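Local coordinates for protein serine acetyltransferase 1, putative (Entamoeba histolytica, PDB 7BW9) that probably transfers an acetyl group to serine in cysteine biosynthesis, as a serine O-acetyltransferase of the hexapeptide repeat family, and binds cysteine, at residues P128-A139 with L154-I164; A22-K32 with S119-Y127. All blocks are in the same frame, centred on the assembly; numbering follows the deposited sequence.

Contact 2 (22-32 with 119-127) and contact 1 (128-139 with 154-164) follow one another along the chain, with centres about 18 Å apart. Helix 120-126 of contact 2 runs through Tyr127 directly into helix 128-144 of contact 1, and the bend is tied by a probable hydrogen bond of 3.0 Å from His131 NE2 to Ile124 O. A bound cysteine lies about 10 Å from the side chain of Pro128 and about 13 Å from that of Ser126. Tyr127 OH bonds to Asp114, which lines a cysteine pocket, so the junction of the contacts reaches the pocket's wall. Both contacts also touch the same neighbouring subunit of the trimer.

Contact 1: P128-A139 with L154-I164; sequences PGIHVMMIQRVA and LMENIHSVTGI
Thr162 OG1 is held by two bonds while its CG2 rests on Pro128 CB: it donates to Ile158 O (2.9 Å), from above the carbonyl plane, and accepts from Ile164 N (2.9 Å), an ST turn. Its chi1 of 66° sets OG1 between backbone N and carbonyl carbon and leaves CG2 for the proline. The turn ends the second helix of an antiparallel helical hairpin, axes 9.6 Å apart at 174°, and with Gly163 at positive phi leads into strand 165-166 of the left-handed beta-helix. The interface between the helices is apolar. Val132 wedges CG2 between the CG2 methyls of Ile158 and Ile164, the latter 3.9 Å away. One turn on, Ile135 brings CG1 to within 3.7 Å of Ile158 CG1, and its CG2 butts against Leu154 CG. Met155 is a knob in the hole formed by Val132, Ile135, Gln136 and Ala139. Bends at chi2 and chi3 fold it back, bringing CE onto the aliphatic part of Gln136, whose NE2 bonds to Thr170 O and His167 O. Met155 SD lies 3.6 Å from Ala139 CB and 3.7 Å from Gln136 CA.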
loop_
_atom_site.group_PDB
_atom_site.type_symbol
_atom_site.label_atom_id
_atom_site.label_comp_id
_atom_site.label_asym_id
_atom_site.label_seq_id
_atom_site.Cartn_x
_atom_site.Cartn_y
_atom_site.Cartn_z
ATOM N N PRO A 128 -2.585 -8.661 -7.604
ATOM C CA PRO A 128 -2.054 -7.303 -7.837
ATOM C C PRO A 128 -0.874 -7.269 -8.788
ATOM O O PRO A 128 -0.657 -6.237 -9.436
ATOM C CB PRO A 128 -1.644 -6.826 -6.436
ATOM C CG PRO A 128 -1.420 -8.093 -5.654
ATOM C CD PRO A 128 -2.424 -9.093 -6.206
ATOM N N GLY A 129 -0.086 -8.348 -8.863
ATOM C CA GLY A 129 1.044 -8.369 -9.778
ATOM C C GLY A 129 0.616 -8.390 -11.230
ATOM O O GLY A 129 1.329 -7.876 -12.097
ATOM N N ILE A 130 -0.551 -8.980 -11.506
ATOM C CA ILE A 130 -1.130 -8.951 -12.841
ATOM C C ILE A 130 -1.687 -7.569 -13.136
ATOM O O ILE A 130 -1.490 -7.023 -14.227
ATOM C CB ILE A 130 -2.225 -10.029 -12.976
ATOM C CG1 ILE A 130 -1.635 -11.427 -12.825
ATOM C CG2 ILE A 130 -2.960 -9.880 -14.291
ATOM C CD1 ILE A 130 -0.528 -11.740 -13.795
ATOM N N HIS A 131 -2.387 -6.976 -12.170
ATOM C CA HIS A 131 -2.981 -5.664 -12.418
ATOM C C HIS A 131 -1.903 -4.626 -12.665
ATOM O O HIS A 131 -2.065 -3.753 -13.523
ATOM C CB HIS A 131 -3.895 -5.244 -11.259
ATOM C CG HIS A 131 -5.087 -6.139 -11.088
ATOM N ND1 HIS A 131 -5.829 -6.184 -9.927
ATOM C CD2 HIS A 131 -5.653 -7.033 -11.934
ATOM C CE1 HIS A 131 -6.801 -7.070 -10.065
ATOM N NE2 HIS A 131 -6.719 -7.596 -11.274
ATOM N N VAL A 132 -0.780 -4.720 -11.955
ATOM C CA VAL A 132 0.254 -3.707 -12.161
ATOM C C VAL A 132 0.850 -3.839 -13.558
ATOM O O VAL A 132 1.224 -2.837 -14.176
ATOM C CB VAL A 132 1.331 -3.780 -11.052
ATOM C CG1 VAL A 132 2.267 -4.966 -11.257
ATOM C CG2 VAL A 132 2.145 -2.491 -11.012
ATOM N N MET A 133 0.917 -5.062 -14.093
ATOM C CA MET A 133 1.483 -5.260 -15.421
ATOM C C MET A 133 0.512 -4.869 -16.530
ATOM O O MET A 133 0.951 -4.369 -17.571
ATOM C CB MET A 133 1.944 -6.709 -15.580
ATOM C CG MET A 133 3.229 -7.014 -14.781
ATOM S SD MET A 133 4.517 -5.746 -14.955
ATOM C CE MET A 133 4.810 -5.874 -16.731
ATOM N N MET A 134 -0.798 -5.069 -16.333
ATOM C CA MET A 134 -1.773 -4.454 -17.233
ATOM C C MET A 134 -1.504 -2.958 -17.393
ATOM O O MET A 134 -1.459 -2.434 -18.509
ATOM C CB MET A 134 -3.195 -4.669 -16.709
ATOM C CG MET A 134 -3.640 -6.113 -16.548
ATOM S SD MET A 134 -5.380 -6.143 -16.039
ATOM C CE MET A 134 -5.756 -7.896 -16.083
ATOM N N ILE A 135 -1.314 -2.252 -16.279
ATOM C CA ILE A 135 -1.037 -0.821 -16.356
ATOM C C ILE A 135 0.356 -0.561 -16.928
ATOM O O ILE A 135 0.533 0.330 -17.773
ATOM C CB ILE A 135 -1.204 -0.176 -14.974
ATOM C CG1 ILE A 135 -2.593 -0.476 -14.427
ATOM C CG2 ILE A 135 -0.969 1.335 -15.043
ATOM C CD1 ILE A 135 -3.745 0.131 -15.266
ATOM N N GLN A 136 1.370 -1.320 -16.476
ATOM C CA GLN A 136 2.750 -1.002 -16.853
ATOM C C GLN A 136 2.976 -1.171 -18.348
ATOM O O GLN A 136 3.646 -0.344 -18.975
ATOM C CB GLN A 136 3.746 -1.871 -16.078
ATOM C CG GLN A 136 5.175 -1.236 -15.975
ATOM C CD GLN A 136 6.041 -1.502 -17.195
ATOM O OE1 GLN A 136 5.820 -2.475 -17.909
ATOM N NE2 GLN A 136 7.008 -0.621 -17.457
ATOM N N ARG A 137 2.438 -2.244 -18.933
ATOM C CA ARG A 137 2.627 -2.460 -20.362
ATOM C C ARG A 137 1.929 -1.382 -21.190
ATOM O O ARG A 137 2.425 -1.010 -22.261
ATOM C CB ARG A 137 2.153 -3.870 -20.723
ATOM C CG ARG A 137 2.966 -4.931 -19.954
ATOM C CD ARG A 137 2.961 -6.272 -20.632
ATOM N NE ARG A 137 3.604 -7.333 -19.853
ATOM C CZ ARG A 137 4.924 -7.546 -19.811
ATOM N NH1 ARG A 137 5.752 -6.757 -20.482
ATOM N NH2 ARG A 137 5.411 -8.558 -19.101
ATOM N N VAL A 138 0.810 -0.838 -20.698
ATOM C CA VAL A 138 0.213 0.322 -21.348
ATOM C C VAL A 138 1.106 1.539 -21.174
ATOM O O VAL A 138 1.476 2.203 -22.150
ATOM C CB VAL A 138 -1.197 0.592 -20.790
ATOM C CG1 VAL A 138 -1.640 1.986 -21.171
ATOM C CG2 VAL A 138 -2.170 -0.470 -21.280
ATOM N N ALA A 139 1.466 1.843 -19.922
ATOM C CA ALA A 139 2.233 3.052 -19.624
ATOM C C ALA A 139 3.549 3.075 -20.377
ATOM O O ALA A 139 4.013 4.142 -20.793
ATOM C CB ALA A 139 2.511 3.145 -18.119
ATOM N N LEU A 154 0.126 7.722 -14.299
ATOM C CA LEU A 154 -0.579 6.450 -14.437
ATOM C C LEU A 154 0.039 5.370 -13.554
ATOM O O LEU A 154 -0.666 4.681 -12.805
ATOM C CB LEU A 154 -0.575 6.026 -15.902
ATOM C CG LEU A 154 -1.248 4.712 -16.241
ATOM C CD1 LEU A 154 -2.706 4.744 -15.776
ATOM C CD2 LEU A 154 -1.146 4.508 -17.768
ATOM N N MET A 155 1.367 5.220 -13.605
ATOM C CA MET A 155 2.001 4.229 -12.743
ATOM C C MET A 155 1.815 4.551 -11.261
ATOM O O MET A 155 1.695 3.627 -10.443
ATOM C CB MET A 155 3.489 4.097 -13.070
ATOM C CG MET A 155 3.770 3.392 -14.400
ATOM S SD MET A 155 2.726 1.965 -14.712
ATOM C CE MET A 155 3.230 0.799 -13.456
ATOM N N GLU A 156 1.792 5.840 -10.883
ATOM C CA GLU A 156 1.587 6.153 -9.467
ATOM C C GLU A 156 0.163 5.827 -9.027
ATOM O O GLU A 156 -0.053 5.459 -7.865
ATOM C CB GLU A 156 1.911 7.620 -9.167
ATOM C CG GLU A 156 3.420 7.952 -9.207
ATOM C CD GLU A 156 4.278 7.082 -8.280
ATOM O OE1 GLU A 156 3.782 6.650 -7.210
ATOM O OE2 GLU A 156 5.467 6.854 -8.609
ATOM N N ASN A 157 -0.811 5.928 -9.935
ATOM C CA ASN A 157 -2.173 5.499 -9.604
ATOM C C ASN A 157 -2.203 4.029 -9.202
ATOM O O ASN A 157 -2.805 3.662 -8.188
ATOM C CB ASN A 157 -3.120 5.722 -10.793
ATOM C CG ASN A 157 -3.503 7.175 -10.980
ATOM O OD1 ASN A 157 -3.329 7.997 -10.083
ATOM N ND2 ASN A 157 -4.043 7.495 -12.154
ATOM N N ILE A 158 -1.581 3.163 -10.009
ATOM C CA ILE A 158 -1.628 1.729 -9.722
ATOM C C ILE A 158 -0.741 1.406 -8.511
ATOM O O ILE A 158 -1.056 0.498 -7.729
ATOM C CB ILE A 158 -1.261 0.914 -10.988
ATOM C CG1 ILE A 158 -1.624 -0.566 -10.828
ATOM C CG2 ILE A 158 0.227 1.036 -11.358
ATOM C CD1 ILE A 158 -3.051 -0.806 -10.450
ATOM N N HIS A 159 0.359 2.155 -8.335
ATOM C CA HIS A 159 1.145 2.159 -7.094
ATOM C C HIS A 159 0.266 2.367 -5.866
ATOM O O HIS A 159 0.364 1.634 -4.876
ATOM C CB HIS A 159 2.192 3.279 -7.167
ATOM C CG HIS A 159 3.243 3.218 -6.095
ATOM N ND1 HIS A 159 4.040 4.301 -5.782
ATOM C CD2 HIS A 159 3.647 2.207 -5.285
ATOM C CE1 HIS A 159 4.887 3.962 -4.824
ATOM N NE2 HIS A 159 4.672 2.697 -4.506
ATOM N N SER A 160 -0.583 3.396 -5.902
ATOM C CA SER A 160 -1.401 3.715 -4.741
ATOM C C SER A 160 -2.356 2.575 -4.392
ATOM O O SER A 160 -2.670 2.370 -3.215
ATOM C CB SER A 160 -2.166 5.016 -5.002
ATOM O OG SER A 160 -3.365 5.043 -4.264
ATOM N N VAL A 161 -2.785 1.795 -5.382
ATOM C CA VAL A 161 -3.732 0.712 -5.129
ATOM C C VAL A 161 -3.052 -0.631 -4.822
ATOM O O VAL A 161 -3.617 -1.458 -4.096
ATOM C CB VAL A 161 -4.700 0.599 -6.329
ATOM C CG1 VAL A 161 -5.207 -0.808 -6.494
ATOM C CG2 VAL A 161 -5.874 1.584 -6.156
ATOM N N THR A 162 -1.844 -0.880 -5.329
ATOM C CA THR A 162 -1.190 -2.168 -5.095
ATOM C C THR A 162 -0.004 -2.101 -4.151
ATOM O O THR A 162 0.466 -3.150 -3.703
ATOM C CB THR A 162 -0.695 -2.767 -6.419
ATOM O OG1 THR A 162 0.340 -1.922 -6.935
ATOM C CG2 THR A 162 -1.831 -2.847 -7.422
ATOM N N GLY A 163 0.513 -0.915 -3.857
ATOM C CA GLY A 163 1.796 -0.846 -3.209
ATOM C C GLY A 163 2.970 -1.313 -4.049
ATOM O O GLY A 163 4.083 -1.413 -3.521
ATOM N N ILE A 164 2.767 -1.600 -5.334
ATOM C CA ILE A 164 3.840 -1.986 -6.248
ATOM C C ILE A 164 4.253 -0.774 -7.066
ATOM O O ILE A 164 3.406 -0.118 -7.695
ATOM C CB ILE A 164 3.410 -3.129 -7.180
ATOM C CG1 ILE A 164 2.904 -4.329 -6.379
ATOM C CG2 ILE A 164 4.584 -3.506 -8.120
ATOM C CD1 ILE A 164 2.296 -5.411 -7.277
#

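Contact 2: A22-K32 with S119-Y127; sequences AFKSTKQFPEK and SLAMIIRSY
Residues 22-32 wrap round the short helix 120-126 as an irregular loop, meeting it at two places: the CA atoms of Phe23 and Leu120 come within 6.7 Å, those of Lys32 and Arg125 within 8.2 Å. The loop opens with the end of a 3-10 turn at 22-23, swings wide of the helix, with an ST turn from Ser25 OG to Lys27 N at the bend, and returns extended from Phe29 onward. At the first meeting Leu120 plants CD1 over the centre of the Phe23 ring, a CH-pi contact of 3.7 Å from CD1 to the ring centroid, and the same methyl also packs on Ala22 CB. Ile124 CD1 comes to the edge of that ring instead. The second meeting centres on Arg125. Its guanidinium lies nearly parallel to the Phe29 ring, the planes 11° apart, yet it is CD that sits over the ring face, while Phe29 CB covers one guanidinium face and Lys32 CD the opposite one. A bend at chi3 (55°) turns the group toward Pro30 O, which accepts from Arg125 NH2 at 2.9 Å and weakly from NH1; neither bond is straight. Lys32 NZ lies 4.5 Å from Arg125 NH2, a proximity of like charges probably eased by Glu153 of a neighbouring subunit, which forms a salt bridge with Arg125 NE; Asn157 of that subunit bonds to Lys32 NZ. Tyr79 of that subunit meets the Phe29 ring edge-to-face. Within the chain, Arg125 NH1 also bonds to Phe49 O of helix 47-50, whose Phe49 and Phe50 pack on Ile124, and helix 96-113 packs beside it, with Lys104 and Ile108 against Phe23 and Ile107 against Ile124.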
loop_
_atom_site.group_PDB
_atom_site.type_symbol
_atom_site.label_atom_id
_atom_site.label_comp_id
_atom_site.label_asym_id
_atom_site.label_seq_id
_atom_site.Cartn_x
_atom_site.Cartn_y
_atom_site.Cartn_z
ATOM N N ALA A 22 -9.148 -21.780 -21.176
ATOM C CA ALA A 22 -8.885 -21.448 -19.781
ATOM C C ALA A 22 -9.139 -19.976 -19.492
ATOM O O ALA A 22 -9.416 -19.611 -18.345
ATOM C CB ALA A 22 -7.443 -21.816 -19.415
ATOM N N PHE A 23 -9.042 -19.119 -20.508
ATOM C CA PHE A 23 -9.253 -17.686 -20.352
ATOM C C PHE A 23 -10.701 -17.269 -20.508
ATOM O O PHE A 23 -11.005 -16.081 -20.358
ATOM C CB PHE A 23 -8.406 -16.915 -21.362
ATOM C CG PHE A 23 -6.951 -16.919 -21.032
ATOM C CD1 PHE A 23 -6.453 -16.086 -20.044
ATOM C CD2 PHE A 23 -6.084 -17.776 -21.689
ATOM C CE1 PHE A 23 -5.108 -16.097 -19.732
ATOM C CE2 PHE A 23 -4.737 -17.795 -21.383
ATOM C CZ PHE A 23 -4.249 -16.949 -20.403
ATOM N N LYS A 24 -11.595 -18.200 -20.817
ATOM C CA LYS A 24 -12.988 -17.879 -21.081
ATOM C C LYS A 24 -13.843 -18.308 -19.904
ATOM O O LYS A 24 -13.466 -19.189 -19.126
ATOM C CB LYS A 24 -13.467 -18.555 -22.367
ATOM C CG LYS A 24 -12.596 -18.208 -23.562
ATOM C CD LYS A 24 -12.936 -19.039 -24.780
ATOM C CE LYS A 24 -13.062 -18.156 -26.004
ATOM N NZ LYS A 24 -12.981 -18.918 -27.286
ATOM N N SER A 25 -14.988 -17.656 -19.766
ATOM C CA SER A 25 -15.875 -17.965 -18.661
ATOM C C SER A 25 -17.264 -17.454 -19.017
ATOM O O SER A 25 -17.414 -16.355 -19.562
ATOM C CB SER A 25 -15.359 -17.349 -17.356
ATOM O OG SER A 25 -16.393 -17.123 -16.415
ATOM N N THR A 26 -18.267 -18.274 -18.734
ATOM C CA THR A 26 -19.654 -17.954 -19.017
ATOM C C THR A 26 -20.349 -17.323 -17.831
ATOM O O THR A 26 -21.564 -17.129 -17.873
ATOM C CB THR A 26 -20.401 -19.218 -19.430
ATOM O OG1 THR A 26 -20.407 -20.139 -18.331
ATOM C CG2 THR A 26 -19.718 -19.874 -20.627
ATOM N N LYS A 27 -19.611 -16.999 -16.779
ATOM C CA LYS A 27 -20.205 -16.577 -15.524
ATOM C C LYS A 27 -20.261 -15.057 -15.434
ATOM O O LYS A 27 -19.632 -14.329 -16.207
ATOM C CB LYS A 27 -19.416 -17.168 -14.355
ATOM C CG LYS A 27 -18.784 -18.511 -14.700
ATOM C CD LYS A 27 -18.612 -19.382 -13.476
ATOM C CE LYS A 27 -17.186 -19.351 -12.977
ATOM N NZ LYS A 27 -16.937 -20.490 -12.059
ATOM N N GLN A 28 -21.037 -14.581 -14.469
ATOM C CA GLN A 28 -21.266 -13.155 -14.253
ATOM C C GLN A 28 -20.684 -12.794 -12.887
ATOM O O GLN A 28 -21.297 -13.077 -11.854
ATOM C CB GLN A 28 -22.760 -12.833 -14.345
ATOM C CG GLN A 28 -23.137 -11.408 -13.980
ATOM C CD GLN A 28 -22.716 -10.413 -15.040
ATOM O OE1 GLN A 28 -23.441 -10.169 -16.006
ATOM N NE2 GLN A 28 -21.531 -9.836 -14.869
ATOM N N PHE A 29 -19.456 -12.165 -12.878
ATOM C CA PHE A 29 -18.855 -11.810 -11.597
ATOM C C PHE A 29 -19.312 -10.429 -11.157
ATOM O O PHE A 29 -19.662 -9.593 -11.989
ATOM C CB PHE A 29 -17.327 -11.820 -11.692
ATOM C CG PHE A 29 -16.755 -13.127 -12.136
ATOM C CD1 PHE A 29 -16.618 -13.419 -13.487
ATOM C CD2 PHE A 29 -16.332 -14.065 -11.199
ATOM C CE1 PHE A 29 -16.080 -14.635 -13.898
ATOM C CE2 PHE A 29 -15.793 -15.276 -11.597
ATOM C CZ PHE A 29 -15.668 -15.564 -12.952
ATOM N N PRO A 30 -19.315 -10.158 -9.856
ATOM C CA PRO A 30 -19.579 -8.790 -9.399
ATOM C C PRO A 30 -18.569 -7.814 -9.985
ATOM O O PRO A 30 -17.410 -8.157 -10.247
ATOM C CB PRO A 30 -19.441 -8.888 -7.873
ATOM C CG PRO A 30 -19.661 -10.341 -7.566
ATOM C CD PRO A 30 -19.101 -11.090 -8.737
ATOM N N GLU A 31 -19.034 -6.588 -10.198
ATOM C CA GLU A 31 -18.192 -5.534 -10.741
ATOM C C GLU A 31 -17.054 -5.206 -9.776
ATOM O O GLU A 31 -17.225 -5.238 -8.555
ATOM C CB GLU A 31 -19.044 -4.293 -11.002
ATOM C CG GLU A 31 -18.447 -3.307 -11.980
ATOM C CD GLU A 31 -18.994 -1.899 -11.784
ATOM O OE1 GLU A 31 -19.540 -1.609 -10.691
ATOM O OE2 GLU A 31 -18.873 -1.087 -12.727
ATOM N N LYS A 32 -15.883 -4.890 -10.326
ATOM C CA LYS A 32 -14.729 -4.497 -9.526
ATOM C C LYS A 32 -14.405 -3.035 -9.805
ATOM O O LYS A 32 -14.167 -2.660 -10.955
ATOM C CB LYS A 32 -13.525 -5.385 -9.829
ATOM C CG LYS A 32 -13.455 -6.627 -8.963
ATOM C CD LYS A 32 -12.008 -7.009 -8.686
ATOM C CE LYS A 32 -11.893 -7.881 -7.434
ATOM N NZ LYS A 32 -12.512 -7.242 -6.220
ATOM N N SER A 119 -6.805 -20.929 -10.073
ATOM C CA SER A 119 -7.571 -20.750 -11.302
ATOM C C SER A 119 -7.121 -19.467 -11.978
ATOM O O SER A 119 -6.608 -18.556 -11.329
ATOM C CB SER A 119 -9.085 -20.717 -11.022
ATOM O OG SER A 119 -9.545 -19.404 -10.702
ATOM N N LEU A 120 -7.338 -19.396 -13.295
ATOM C CA LEU A 120 -7.034 -18.162 -14.014
ATOM C C LEU A 120 -7.981 -17.042 -13.608
ATOM O O LEU A 120 -7.566 -15.877 -13.546
ATOM C CB LEU A 120 -7.085 -18.375 -15.531
ATOM C CG LEU A 120 -6.059 -19.334 -16.149
ATOM C CD1 LEU A 120 -5.872 -19.034 -17.624
ATOM C CD2 LEU A 120 -4.712 -19.313 -15.407
ATOM N N ALA A 121 -9.244 -17.373 -13.313
ATOM C CA ALA A 121 -10.193 -16.360 -12.853
ATOM C C ALA A 121 -9.665 -15.634 -11.620
ATOM O O ALA A 121 -9.638 -14.396 -11.576
ATOM C CB ALA A 121 -11.546 -17.004 -12.548
ATOM N N MET A 122 -9.244 -16.395 -10.609
ATOM C CA MET A 122 -8.690 -15.800 -9.399
ATOM C C MET A 122 -7.530 -14.875 -9.741
ATOM O O MET A 122 -7.469 -13.733 -9.274
ATOM C CB MET A 122 -8.236 -16.904 -8.443
ATOM C CG MET A 122 -7.272 -16.429 -7.351
ATOM S SD MET A 122 -6.490 -17.775 -6.423
ATOM C CE MET A 122 -7.921 -18.645 -5.816
ATOM N N ILE A 123 -6.620 -15.352 -10.592
ATOM C CA ILE A 123 -5.454 -14.561 -10.976
ATOM C C ILE A 123 -5.898 -13.293 -11.692
ATOM O O ILE A 123 -5.435 -12.187 -11.386
ATOM C CB ILE A 123 -4.501 -15.405 -11.848
ATOM C CG1 ILE A 123 -3.944 -16.582 -11.046
ATOM C CG2 ILE A 123 -3.354 -14.563 -12.413
ATOM C CD1 ILE A 123 -3.384 -17.668 -11.905
ATOM N N ILE A 124 -6.821 -13.436 -12.640
ATOM C CA ILE A 124 -7.203 -12.297 -13.460
ATOM C C ILE A 124 -7.919 -11.251 -12.620
ATOM O O ILE A 124 -7.707 -10.046 -12.783
ATOM C CB ILE A 124 -8.074 -12.766 -14.636
ATOM C CG1 ILE A 124 -7.233 -13.561 -15.639
ATOM C CG2 ILE A 124 -8.753 -11.569 -15.295
ATOM C CD1 ILE A 124 -8.055 -14.180 -16.774
ATOM N N ARG A 125 -8.767 -11.692 -11.700
ATOM C CA ARG A 125 -9.609 -10.734 -11.000
ATOM C C ARG A 125 -8.899 -10.099 -9.817
ATOM O O ARG A 125 -9.219 -8.966 -9.442
ATOM C CB ARG A 125 -10.896 -11.421 -10.549
ATOM C CG ARG A 125 -11.936 -11.448 -11.676
ATOM C CD ARG A 125 -13.295 -11.944 -11.245
ATOM N NE ARG A 125 -13.866 -11.218 -10.122
ATOM C CZ ARG A 125 -14.592 -10.100 -10.212
ATOM N NH1 ARG A 125 -14.823 -9.518 -11.382
ATOM N NH2 ARG A 125 -15.090 -9.555 -9.112
ATOM N N SER A 126 -7.934 -10.798 -9.233
ATOM C CA SER A 126 -7.467 -10.445 -7.901
ATOM C C SER A 126 -5.957 -10.322 -7.721
ATOM O O SER A 126 -5.540 -9.789 -6.693
ATOM C CB SER A 126 -7.991 -11.461 -6.878
ATOM O OG SER A 126 -9.408 -11.441 -6.857
ATOM N N TYR A 127 -5.124 -10.780 -8.651
ATOM C CA TYR A 127 -3.676 -10.746 -8.377
ATOM C C TYR A 127 -3.109 -9.351 -8.629
ATOM O O TYR A 127 -3.117 -8.889 -9.778
ATOM C CB TYR A 127 -2.934 -11.783 -9.205
ATOM C CG TYR A 127 -2.783 -13.096 -8.464
ATOM C CD1 TYR A 127 -3.827 -13.607 -7.706
ATOM C CD2 TYR A 127 -1.594 -13.807 -8.497
ATOM C CE1 TYR A 127 -3.704 -14.806 -7.013
ATOM C CE2 TYR A 127 -1.449 -15.018 -7.805
ATOM C CZ TYR A 127 -2.508 -15.510 -7.065
ATOM O OH TYR A 127 -2.368 -16.702 -6.369
HETATM O O HOH W 1 -9.834 -8.629 -5.032
#